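Local coordinates for protein ADP-ribosyltransferase (PDB 1OJZ) that transfers the ADP-ribose part of NAD+ to acceptor proteins, as a bacterial mono-ADP-ribosyltransferase of the exoenzyme family, at residues S80-R85 against K155-K160; A165-K170 against Q178-L183; K4-L9 against T139-G144. All blocks are in the same frame, centred on the assembly; numbering follows the deposited sequence.

In the fold
The three contacts lie around one NAD site and bring together the mixed sheet, the three-stranded sheet and the N-terminal arm. Contact 1 is centred about 14 Å from the centre of contact 2, and the sheets pack where L158 CD2 comes within 3.9 Å of L183 CD1. Contact 3 bridges them, its centre about 10 Å from that of contact 1 and about 11 Å from that of contact 2. Y84 N lies 2.7 Å from Q140 O, and L141 N lies 2.9 Å from Q179 O, both probable hydrogen bonds. Each contact supplies one NAD-binding residue: R85 at the diphosphate, E180 at the nicotinamide ribose and Q140 at the carboxamide.

Contact 1 (S80-R85 against K155-K160); sequences SVYVYR and KLELPK. With NAD (nicotinamide-adenine-dinucleotide), chain B.
Antiparallel strand pairing joins V81-R85, on an outermost strand of the mixed five-stranded sheet, to K155-L158 of the next strand in. V81–L158 and V83–L156 are hydrogen-bonded pairs; Y82–E157 and Y84–K155 are non-hydrogen-bonded. Four backbone bonds make the ladder, among them a short one from L158 N to V81 O at 2.6 Å.

On the face that carries the tyrosines, the ring of Y82 is sandwiched between two extended chains. K155 CE sits over the ring centre, 3.8 Å from the centroid, and NZ follows over the same face at 4.7 Å as a cation-pi contact. E157 CG covers the opposite face nearer the rim, and its carboxylate stacks with its plane 27° from that of the ring. K155 reaches this far because CG is anti to its backbone N (chi1 -180°) and the rest of the chain is straight. E157 OE1 is bonded to T3 OG1, which also holds S80 OG, so the N-terminal arm ties the two strands at this end. Alongside K155, Y84 points the same way; its OH is hydrogen-bonded to N5 ND2, and a water 2.8 Å from Y84 OH accepts a weak bond from K155 NZ.

Strand 81-87 fits the arginine-bearing strand of the R-S-E class of ADP-ribosyltransferases, with R85 probably the class arginine. Here R85 runs out straight from CG to NE, and its NH2 donates to O1A of NAD at 3.2 Å, while NH1 makes a salt bridge with E133.

Valines and leucines fill the other face. V83 and L158 cross at about a right angle, and V83 CG1 presses on L158 CD1 at 3.5 Å, tighter than usual for carbon atoms. V81 CG1 lies beside L158 CB at a looser 4.1 Å.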
# COMPACT_ATOMS: atom_id res chain seq x y z
N SER A 80 8.46 13.84 -3.09
CA SER A 80 8.38 12.96 -1.94
C SER A 80 6.87 13.01 -1.72
O SER A 80 6.26 14.05 -1.95
CB SER A 80 9.13 13.58 -0.76
OG SER A 80 8.84 12.89 0.44
N VAL A 81 6.26 11.91 -1.29
CA VAL A 81 4.81 11.91 -1.10
C VAL A 81 4.27 10.79 -0.22
O VAL A 81 4.88 9.72 -0.11
CB VAL A 81 4.09 11.84 -2.49
CG1 VAL A 81 4.54 10.61 -3.25
CG2 VAL A 81 2.57 11.81 -2.32
N TYR A 82 3.13 11.05 0.41
CA TYR A 82 2.47 10.05 1.26
C TYR A 82 1.36 9.36 0.49
O TYR A 82 0.60 10.00 -0.25
CB TYR A 82 1.85 10.70 2.50
CG TYR A 82 2.80 10.98 3.65
CD1 TYR A 82 3.23 12.27 3.93
CD2 TYR A 82 3.26 9.94 4.46
CE1 TYR A 82 4.10 12.53 4.99
CE2 TYR A 82 4.13 10.18 5.51
CZ TYR A 82 4.54 11.48 5.78
OH TYR A 82 5.41 11.73 6.82
N VAL A 83 1.28 8.04 0.63
CA VAL A 83 0.22 7.26 0.01
C VAL A 83 -0.36 6.45 1.16
O VAL A 83 0.35 6.16 2.14
CB VAL A 83 0.72 6.33 -1.10
CG1 VAL A 83 1.22 7.16 -2.28
CG2 VAL A 83 1.80 5.39 -0.56
N TYR A 84 -1.62 6.07 1.05
CA TYR A 84 -2.27 5.33 2.12
C TYR A 84 -2.72 3.93 1.76
O TYR A 84 -3.43 3.72 0.77
CB TYR A 84 -3.46 6.14 2.64
CG TYR A 84 -3.06 7.51 3.15
CD1 TYR A 84 -2.82 8.57 2.27
CD2 TYR A 84 -2.87 7.73 4.51
CE1 TYR A 84 -2.40 9.81 2.74
CE2 TYR A 84 -2.45 8.96 4.99
CZ TYR A 84 -2.21 10.00 4.10
OH TYR A 84 -1.76 11.20 4.60
N ARG A 85 -2.31 2.97 2.58
CA ARG A 85 -2.69 1.58 2.38
C ARG A 85 -3.68 1.25 3.50
O ARG A 85 -3.29 1.08 4.66
CB ARG A 85 -1.44 0.68 2.44
CG ARG A 85 -1.72 -0.77 2.02
CD ARG A 85 -0.47 -1.65 1.96
NE ARG A 85 -0.83 -3.02 1.58
CZ ARG A 85 -0.12 -4.10 1.90
NH1 ARG A 85 1.00 -3.98 2.62
NH2 ARG A 85 -0.54 -5.31 1.54
N LYS A 155 0.19 4.72 6.69
CA LYS A 155 0.61 5.97 6.06
C LYS A 155 2.07 5.86 5.66
O LYS A 155 2.96 5.93 6.51
CB LYS A 155 0.40 7.13 7.04
CG LYS A 155 0.79 8.51 6.52
CD LYS A 155 0.50 9.56 7.58
CE LYS A 155 0.78 10.97 7.09
NZ LYS A 155 0.59 11.98 8.17
N LEU A 156 2.31 5.71 4.36
CA LEU A 156 3.66 5.52 3.83
C LEU A 156 4.29 6.71 3.11
O LEU A 156 3.77 7.18 2.08
CB LEU A 156 3.66 4.32 2.88
CG LEU A 156 3.34 2.94 3.47
CD1 LEU A 156 3.09 1.95 2.35
CD2 LEU A 156 4.48 2.48 4.36
N GLU A 157 5.42 7.19 3.63
CA GLU A 157 6.10 8.30 2.99
C GLU A 157 7.01 7.76 1.90
O GLU A 157 7.92 6.98 2.17
CB GLU A 157 6.93 9.11 3.98
CG GLU A 157 7.61 10.28 3.31
CD GLU A 157 8.33 11.19 4.27
OE1 GLU A 157 8.72 12.29 3.85
OE2 GLU A 157 8.49 10.80 5.45
N LEU A 158 6.75 8.17 0.67
CA LEU A 158 7.53 7.71 -0.47
C LEU A 158 8.59 8.72 -0.85
O LEU A 158 8.28 9.88 -1.11
CB LEU A 158 6.61 7.45 -1.67
CG LEU A 158 5.41 6.53 -1.49
CD1 LEU A 158 4.59 6.52 -2.78
CD2 LEU A 158 5.86 5.13 -1.13
N PRO A 159 9.85 8.28 -0.88
CA PRO A 159 10.95 9.18 -1.24
C PRO A 159 10.81 9.62 -2.70
O PRO A 159 10.23 8.90 -3.52
CB PRO A 159 12.20 8.33 -1.02
CG PRO A 159 11.76 7.31 -0.02
CD PRO A 159 10.37 6.96 -0.49
N LYS A 160 11.31 10.81 -3.00
CA LYS A 160 11.27 11.33 -4.36
C LYS A 160 12.09 10.39 -5.24
O LYS A 160 13.17 9.95 -4.85
CB LYS A 160 11.86 12.74 -4.42
CG LYS A 160 11.98 13.30 -5.82
CD LYS A 160 12.44 14.74 -5.82
CE LYS A 160 12.56 15.27 -7.24
NZ LYS A 160 12.89 16.73 -7.26
PA NAD B . -4.27 -6.92 -0.13
O1A NAD B . -3.55 -5.98 0.76
O2A NAD B . -3.48 -7.82 -1.01
O5B NAD B . -5.26 -7.79 0.77
C5B NAD B . -4.74 -8.53 1.89
C4B NAD B . -5.69 -8.38 3.05
O4B NAD B . -4.98 -9.10 4.12
C3B NAD B . -5.88 -6.92 3.53
O3B NAD B . -7.31 -6.66 3.62
C2B NAD B . -5.19 -6.78 4.87
O2B NAD B . -5.93 -6.40 5.97
C1B NAD B . -4.42 -8.13 5.01
N9A NAD B . -3.00 -7.99 4.66
C8A NAD B . -2.30 -7.17 3.75
N7A NAD B . -1.00 -7.36 3.76
C5A NAD B . -0.75 -8.30 4.67
C6A NAD B . 0.49 -8.94 5.12
N6A NAD B . 1.67 -8.61 4.64
N1A NAD B . 0.32 -9.89 6.11
C2A NAD B . -0.86 -10.27 6.65
N3A NAD B . -2.07 -9.70 6.25
C4A NAD B . -1.97 -8.72 5.25
O3 NAD B . -5.26 -6.11 -1.04
PN NAD B . -6.30 -4.92 -0.67
O1N NAD B . -5.55 -3.83 -0.03
O2N NAD B . -7.42 -5.55 0.08
O5D NAD B . -6.68 -4.43 -2.15
C5D NAD B . -7.44 -5.27 -3.06
C4D NAD B . -8.14 -4.40 -4.04
O4D NAD B . -8.34 -3.04 -3.45
C3D NAD B . -7.36 -4.15 -5.38
O3D NAD B . -8.23 -4.35 -6.51
C2D NAD B . -6.91 -2.67 -5.30
O2D NAD B . -6.78 -2.12 -6.59
C1D NAD B . -8.05 -2.02 -4.43
N1N NAD B . -7.73 -0.71 -3.70
C2N NAD B . -7.22 -0.84 -2.35
C3N NAD B . -6.41 0.07 -1.77
C7N NAD B . -5.93 -0.09 -0.35
O7N NAD B . -5.60 0.95 0.28
N7N NAD B . -5.89 -1.30 0.21
C4N NAD B . -5.96 1.32 -2.52
C5N NAD B . -5.95 1.04 -4.00
C6N NAD B . -7.03 0.27 -4.52
O HOH W 1 -2.47 11.80 7.19

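Contact 2 (A165-K170 against Q178-L183); sequences AYIDSK and QQEVLL. With NAD (nicotinamide-adenine-dinucleotide), chain B.
I167 and E180 meet obliquely across a short antiparallel pairing, with I167 CD1 3.6 Å from E180 CD, the carboxylate carbon. I167 places CG1 between its backbone N and carbonyl carbon (chi1 65°), which carries the chain toward E180. E180 itself is extended, and OE1 takes a 2.5 Å hydrogen bond from O2D, a hydroxyl of the nicotinamide ribose of NAD. OE2 is held by S138 OG, so both oxygens have partners and the carboxylate is fixed in rotation. The spacing of Q178 and E180 fits the Q-X-E signature of C3-like exoenzymes, which would make E180 probably the catalytic glutamate, as in its relatives.

On the other side of the pairing the ring of Y166 is met at its edge. V181 comes in at about a right angle, its CG2 3.9 Å from Y166 CD1, and the Q179 amide group approaches the hydroxyl end with its plane 46° from the ring. D168 closes the paired region: its OD2 accepts from Q179 N at 2.8 Å, the donor standing well above the carboxylate plane, while OD1 holds G177 N. D168 is also the centre of an inverse gamma turn.

The backbone is bonded at A165 and L182 in both directions, and I167 N continues the ladder to E180 O at 3.0 Å. Y166 packs on T13 and I20 of helix 9-23, I167 on I33 and T37 of helix 27-38, and L182 on Y36 of that helix. Strand 180-183 is the middle one of three, with 165-166 at one edge and 137-140 at the other.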
# COMPACT_ATOMS: atom_id res chain seq x y z
N ALA A 165 3.53 3.32 -9.55
CA ALA A 165 2.64 3.52 -10.67
C ALA A 165 1.32 4.10 -10.23
O ALA A 165 0.63 3.54 -9.38
CB ALA A 165 2.39 2.21 -11.39
N TYR A 166 0.96 5.24 -10.81
CA TYR A 166 -0.32 5.86 -10.52
C TYR A 166 -1.21 5.24 -11.58
O TYR A 166 -0.94 5.38 -12.77
CB TYR A 166 -0.27 7.37 -10.72
CG TYR A 166 -1.61 8.02 -10.51
CD1 TYR A 166 -2.09 8.29 -9.22
CD2 TYR A 166 -2.42 8.36 -11.60
CE1 TYR A 166 -3.33 8.89 -9.03
CE2 TYR A 166 -3.66 8.96 -11.41
CZ TYR A 166 -4.11 9.22 -10.12
OH TYR A 166 -5.33 9.83 -9.94
N ILE A 167 -2.28 4.56 -11.17
CA ILE A 167 -3.12 3.90 -12.16
C ILE A 167 -4.60 4.28 -12.17
O ILE A 167 -5.43 3.53 -12.70
CB ILE A 167 -3.01 2.37 -11.99
CG1 ILE A 167 -3.57 1.95 -10.63
CG2 ILE A 167 -1.54 1.95 -12.07
CD1 ILE A 167 -3.45 0.46 -10.36
N ASP A 168 -4.96 5.43 -11.60
CA ASP A 168 -6.37 5.79 -11.59
C ASP A 168 -6.80 6.42 -12.91
O ASP A 168 -6.99 7.64 -13.01
CB ASP A 168 -6.69 6.73 -10.42
CG ASP A 168 -8.19 6.80 -10.13
OD1 ASP A 168 -8.97 6.13 -10.84
OD2 ASP A 168 -8.58 7.52 -9.19
N SER A 169 -6.94 5.57 -13.92
CA SER A 169 -7.38 5.98 -15.25
C SER A 169 -8.23 4.81 -15.75
O SER A 169 -7.86 3.64 -15.59
CB SER A 169 -6.18 6.23 -16.17
OG SER A 169 -6.59 6.83 -17.40
N LYS A 170 -9.37 5.13 -16.36
CA LYS A 170 -10.32 4.14 -16.85
C LYS A 170 -9.75 2.95 -17.63
O LYS A 170 -10.32 1.86 -17.59
CB LYS A 170 -11.39 4.82 -17.70
CG LYS A 170 -12.09 5.99 -17.02
CD LYS A 170 -12.80 5.56 -15.76
CE LYS A 170 -13.50 6.74 -15.09
NZ LYS A 170 -14.58 7.29 -15.96
N GLN A 178 -10.21 5.23 -7.07
CA GLN A 178 -9.52 4.89 -5.83
C GLN A 178 -8.16 5.59 -5.73
O GLN A 178 -7.40 5.33 -4.80
CB GLN A 178 -9.33 3.37 -5.72
CG GLN A 178 -10.62 2.57 -5.83
CD GLN A 178 -10.40 1.07 -5.75
OE1 GLN A 178 -9.50 0.54 -6.39
NE2 GLN A 178 -11.24 0.39 -4.97
N GLN A 179 -7.87 6.47 -6.69
CA GLN A 179 -6.60 7.20 -6.71
C GLN A 179 -5.46 6.25 -6.37
O GLN A 179 -4.52 6.60 -5.65
CB GLN A 179 -6.64 8.34 -5.68
CG GLN A 179 -7.67 9.43 -6.00
CD GLN A 179 -7.20 10.38 -7.10
OE1 GLN A 179 -7.97 11.22 -7.58
NE2 GLN A 179 -5.95 10.25 -7.50
N GLU A 180 -5.53 5.04 -6.91
CA GLU A 180 -4.54 4.03 -6.62
C GLU A 180 -3.12 4.27 -7.10
O GLU A 180 -2.87 4.71 -8.23
CB GLU A 180 -5.01 2.65 -7.11
CG GLU A 180 -3.97 1.54 -6.90
CD GLU A 180 -4.56 0.16 -6.99
OE1 GLU A 180 -5.75 0.04 -7.36
OE2 GLU A 180 -3.84 -0.82 -6.70
N VAL A 181 -2.18 3.99 -6.21
CA VAL A 181 -0.76 4.09 -6.53
C VAL A 181 -0.26 2.70 -6.19
O VAL A 181 -0.34 2.26 -5.04
CB VAL A 181 -0.04 5.15 -5.66
CG1 VAL A 181 1.47 5.04 -5.87
CG2 VAL A 181 -0.51 6.55 -6.07
N LEU A 182 0.22 2.00 -7.21
CA LEU A 182 0.70 0.64 -7.02
C LEU A 182 2.20 0.62 -6.81
O LEU A 182 2.97 1.09 -7.67
CB LEU A 182 0.30 -0.21 -8.23
CG LEU A 182 0.55 -1.72 -8.17
CD1 LEU A 182 -0.34 -2.37 -7.10
CD2 LEU A 182 0.25 -2.32 -9.53
N LEU A 183 2.62 0.09 -5.67
CA LEU A 183 4.03 0.02 -5.33
C LEU A 183 4.69 -1.32 -5.68
O LEU A 183 4.02 -2.36 -5.73
CB LEU A 183 4.21 0.30 -3.83
CG LEU A 183 3.66 1.64 -3.32
CD1 LEU A 183 4.00 1.78 -1.85
CD2 LEU A 183 4.26 2.78 -4.14
PA NAD B . -4.27 -6.92 -0.13
O1A NAD B . -3.55 -5.98 0.76
O2A NAD B . -3.48 -7.82 -1.01
O5B NAD B . -5.26 -7.79 0.77
C5B NAD B . -4.74 -8.53 1.89
C4B NAD B . -5.69 -8.38 3.05
O4B NAD B . -4.98 -9.10 4.12
C3B NAD B . -5.88 -6.92 3.53
O3B NAD B . -7.31 -6.66 3.62
C2B NAD B . -5.19 -6.78 4.87
O2B NAD B . -5.93 -6.40 5.97
C1B NAD B . -4.42 -8.13 5.01
N9A NAD B . -3.00 -7.99 4.66
C8A NAD B . -2.30 -7.17 3.75
N7A NAD B . -1.00 -7.36 3.76
C5A NAD B . -0.75 -8.30 4.67
C6A NAD B . 0.49 -8.94 5.12
N6A NAD B . 1.67 -8.61 4.64
N1A NAD B . 0.32 -9.89 6.11
C2A NAD B . -0.86 -10.27 6.65
N3A NAD B . -2.07 -9.70 6.25
C4A NAD B . -1.97 -8.72 5.25
O3 NAD B . -5.26 -6.11 -1.04
PN NAD B . -6.30 -4.92 -0.67
O1N NAD B . -5.55 -3.83 -0.03
O2N NAD B . -7.42 -5.55 0.08
O5D NAD B . -6.68 -4.43 -2.15
C5D NAD B . -7.44 -5.27 -3.06
C4D NAD B . -8.14 -4.40 -4.04
O4D NAD B . -8.34 -3.04 -3.45
C3D NAD B . -7.36 -4.15 -5.38
O3D NAD B . -8.23 -4.35 -6.51
C2D NAD B . -6.91 -2.67 -5.30
O2D NAD B . -6.78 -2.12 -6.59
C1D NAD B . -8.05 -2.02 -4.43
N1N NAD B . -7.73 -0.71 -3.70
C2N NAD B . -7.22 -0.84 -2.35
C3N NAD B . -6.41 0.07 -1.77
C7N NAD B . -5.93 -0.09 -0.35
O7N NAD B . -5.60 0.95 0.28
N7N NAD B . -5.89 -1.30 0.21
C4N NAD B . -5.96 1.32 -2.52
C5N NAD B . -5.95 1.04 -4.00
C6N NAD B . -7.03 0.27 -4.52

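Contact 3 (K4-L9 against T139-G144); sequences KNFTDL and TQLVSG. With NAD (nicotinamide-adenine-dinucleotide), chain B.
F6 and L141 form the close part of this contact, lying side by side and pointing the same way, with F6 CD2 3.4 Å from L141 CD2. L141 holds a strained first torsion (chi1 -112°), far from a staggered value, and packs with F6 against A12 of helix 9-23. V142 fills the gap between the arm and the start of that helix: its CG2 lies 3.9 Å from F6 CB and 3.8 Å from L9 CD2. L9 crosses V142 at about a right angle, touching it with a single methyl branch.

No direct hydrogen bond joins the segments; one water does the polar work. It accepts from F6 N at 2.8 Å and from N5 ND2 at 3.3 Å, and donates to L141 O at 2.5 Å, so three groups from both segments grip it.

The arm ends in an N-cap: D8 stands just before helix 9-23, and its OD2 accepts from E11 N. Packing of F6 and L9 on L141 and V142 lays the arm over the loop that leaves strand 137-140. Around the cap the contact loosens. T7 and D8 are exposed and turn their side chains from 139-144, while L9, though exposed, also touches Q179.

Q140, the last residue of strand 137-140, sets CG between its backbone N and carbonyl carbon (chi1 42°), and the extended chain beyond delivers NE2 to O7N of the NAD carboxamide, a 3.1 Å bond with an angle of 160° at the hydrogen. OE1 of the same amide accepts from A146 N, which fixes the way the amide is turned.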
# COMPACT_ATOMS: atom_id res chain seq x y z
N LYS A 4 4.50 15.83 -0.52
CA LYS A 4 3.11 16.03 -0.89
C LYS A 4 2.19 15.15 -0.06
O LYS A 4 2.55 14.04 0.34
CB LYS A 4 2.90 15.68 -2.37
CG LYS A 4 3.59 16.60 -3.37
CD LYS A 4 2.70 17.78 -3.72
CE LYS A 4 3.26 18.56 -4.89
NZ LYS A 4 2.25 19.54 -5.39
N ASN A 5 1.00 15.66 0.22
CA ASN A 5 -0.02 14.93 0.96
C ASN A 5 -1.32 15.47 0.37
O ASN A 5 -1.73 16.59 0.66
CB ASN A 5 0.03 15.22 2.46
CG ASN A 5 -0.84 14.28 3.27
OD1 ASN A 5 -1.27 14.61 4.38
ND2 ASN A 5 -1.11 13.09 2.73
N PHE A 6 -1.96 14.65 -0.46
CA PHE A 6 -3.18 15.05 -1.14
C PHE A 6 -4.47 14.79 -0.38
O PHE A 6 -4.65 13.73 0.23
CB PHE A 6 -3.24 14.35 -2.50
CG PHE A 6 -2.17 14.77 -3.46
CD1 PHE A 6 -2.27 15.98 -4.15
CD2 PHE A 6 -1.05 13.97 -3.67
CE1 PHE A 6 -1.27 16.37 -5.04
CE2 PHE A 6 -0.05 14.36 -4.56
CZ PHE A 6 -0.15 15.56 -5.24
N THR A 7 -5.35 15.79 -0.41
CA THR A 7 -6.67 15.72 0.23
C THR A 7 -7.69 16.11 -0.83
O THR A 7 -8.89 15.89 -0.68
CB THR A 7 -6.80 16.70 1.43
OG1 THR A 7 -6.53 18.03 0.99
CG2 THR A 7 -5.85 16.32 2.54
N ASP A 8 -7.20 16.69 -1.92
CA ASP A 8 -8.07 17.09 -3.03
C ASP A 8 -7.88 16.12 -4.18
O ASP A 8 -6.76 15.91 -4.65
CB ASP A 8 -7.73 18.50 -3.50
CG ASP A 8 -8.72 19.01 -4.54
OD1 ASP A 8 -9.84 19.38 -4.14
OD2 ASP A 8 -8.37 19.01 -5.74
N LEU A 9 -8.97 15.53 -4.64
CA LEU A 9 -8.93 14.56 -5.73
C LEU A 9 -8.43 15.14 -7.04
O LEU A 9 -7.67 14.49 -7.76
CB LEU A 9 -10.31 13.94 -5.92
CG LEU A 9 -10.81 13.24 -4.66
CD1 LEU A 9 -12.24 12.78 -4.84
CD2 LEU A 9 -9.90 12.06 -4.34
N THR A 139 -2.10 1.06 -2.92
CA THR A 139 -2.34 2.21 -2.06
C THR A 139 -3.17 3.30 -2.73
O THR A 139 -3.50 3.21 -3.92
CB THR A 139 -1.01 2.85 -1.62
OG1 THR A 139 -0.36 3.42 -2.77
CG2 THR A 139 -0.09 1.79 -0.98
N GLN A 140 -3.50 4.34 -1.96
CA GLN A 140 -4.28 5.46 -2.48
C GLN A 140 -3.60 6.80 -2.16
O GLN A 140 -3.10 7.00 -1.04
CB GLN A 140 -5.72 5.41 -1.94
CG GLN A 140 -5.87 5.04 -0.48
CD GLN A 140 -7.30 4.63 -0.11
OE1 GLN A 140 -8.23 5.43 -0.15
NE2 GLN A 140 -7.47 3.36 0.24
N LEU A 141 -3.57 7.68 -3.15
CA LEU A 141 -2.96 9.01 -3.02
C LEU A 141 -3.74 9.86 -2.04
O LEU A 141 -3.19 10.76 -1.41
CB LEU A 141 -2.95 9.74 -4.37
CG LEU A 141 -1.64 10.02 -5.10
CD1 LEU A 141 -1.92 10.97 -6.27
CD2 LEU A 141 -0.61 10.63 -4.15
N VAL A 142 -5.04 9.60 -1.96
CA VAL A 142 -5.91 10.33 -1.05
C VAL A 142 -6.56 9.32 -0.12
O VAL A 142 -7.28 8.42 -0.57
CB VAL A 142 -7.02 11.08 -1.82
CG1 VAL A 142 -7.94 11.80 -0.85
CG2 VAL A 142 -6.38 12.06 -2.80
N SER A 143 -6.29 9.45 1.17
CA SER A 143 -6.85 8.53 2.14
C SER A 143 -8.37 8.58 2.08
O SER A 143 -8.96 9.67 2.03
CB SER A 143 -6.38 8.89 3.55
OG SER A 143 -6.91 7.98 4.50
N GLY A 144 -9.00 7.41 2.08
CA GLY A 144 -10.45 7.37 2.04
C GLY A 144 -11.06 7.28 0.65
O GLY A 144 -12.26 7.05 0.52
PA NAD B . -4.27 -6.92 -0.13
O1A NAD B . -3.55 -5.98 0.76
O2A NAD B . -3.48 -7.82 -1.01
O5B NAD B . -5.26 -7.79 0.77
C5B NAD B . -4.74 -8.53 1.89
C4B NAD B . -5.69 -8.38 3.05
O4B NAD B . -4.98 -9.10 4.12
C3B NAD B . -5.88 -6.92 3.53
O3B NAD B . -7.31 -6.66 3.62
C2B NAD B . -5.19 -6.78 4.87
O2B NAD B . -5.93 -6.40 5.97
C1B NAD B . -4.42 -8.13 5.01
N9A NAD B . -3.00 -7.99 4.66
C8A NAD B . -2.30 -7.17 3.75
N7A NAD B . -1.00 -7.36 3.76
C5A NAD B . -0.75 -8.30 4.67
C6A NAD B . 0.49 -8.94 5.12
N6A NAD B . 1.67 -8.61 4.64
N1A NAD B . 0.32 -9.89 6.11
C2A NAD B . -0.86 -10.27 6.65
N3A NAD B . -2.07 -9.70 6.25
C4A NAD B . -1.97 -8.72 5.25
O3 NAD B . -5.26 -6.11 -1.04
PN NAD B . -6.30 -4.92 -0.67
O1N NAD B . -5.55 -3.83 -0.03
O2N NAD B . -7.42 -5.55 0.08
O5D NAD B . -6.68 -4.43 -2.15
C5D NAD B . -7.44 -5.27 -3.06
C4D NAD B . -8.14 -4.40 -4.04
O4D NAD B . -8.34 -3.04 -3.45
C3D NAD B . -7.36 -4.15 -5.38
O3D NAD B . -8.23 -4.35 -6.51
C2D NAD B . -6.91 -2.67 -5.30
O2D NAD B . -6.78 -2.12 -6.59
C1D NAD B . -8.05 -2.02 -4.43
N1N NAD B . -7.73 -0.71 -3.70
C2N NAD B . -7.22 -0.84 -2.35
C3N NAD B . -6.41 0.07 -1.77
C7N NAD B . -5.93 -0.09 -0.35
O7N NAD B . -5.60 0.95 0.28
N7N NAD B . -5.89 -1.30 0.21
C4N NAD B . -5.96 1.32 -2.52
C5N NAD B . -5.95 1.04 -4.00
C6N NAD B . -7.03 0.27 -4.52
O HOH W 2 -1.27 11.94 -0.36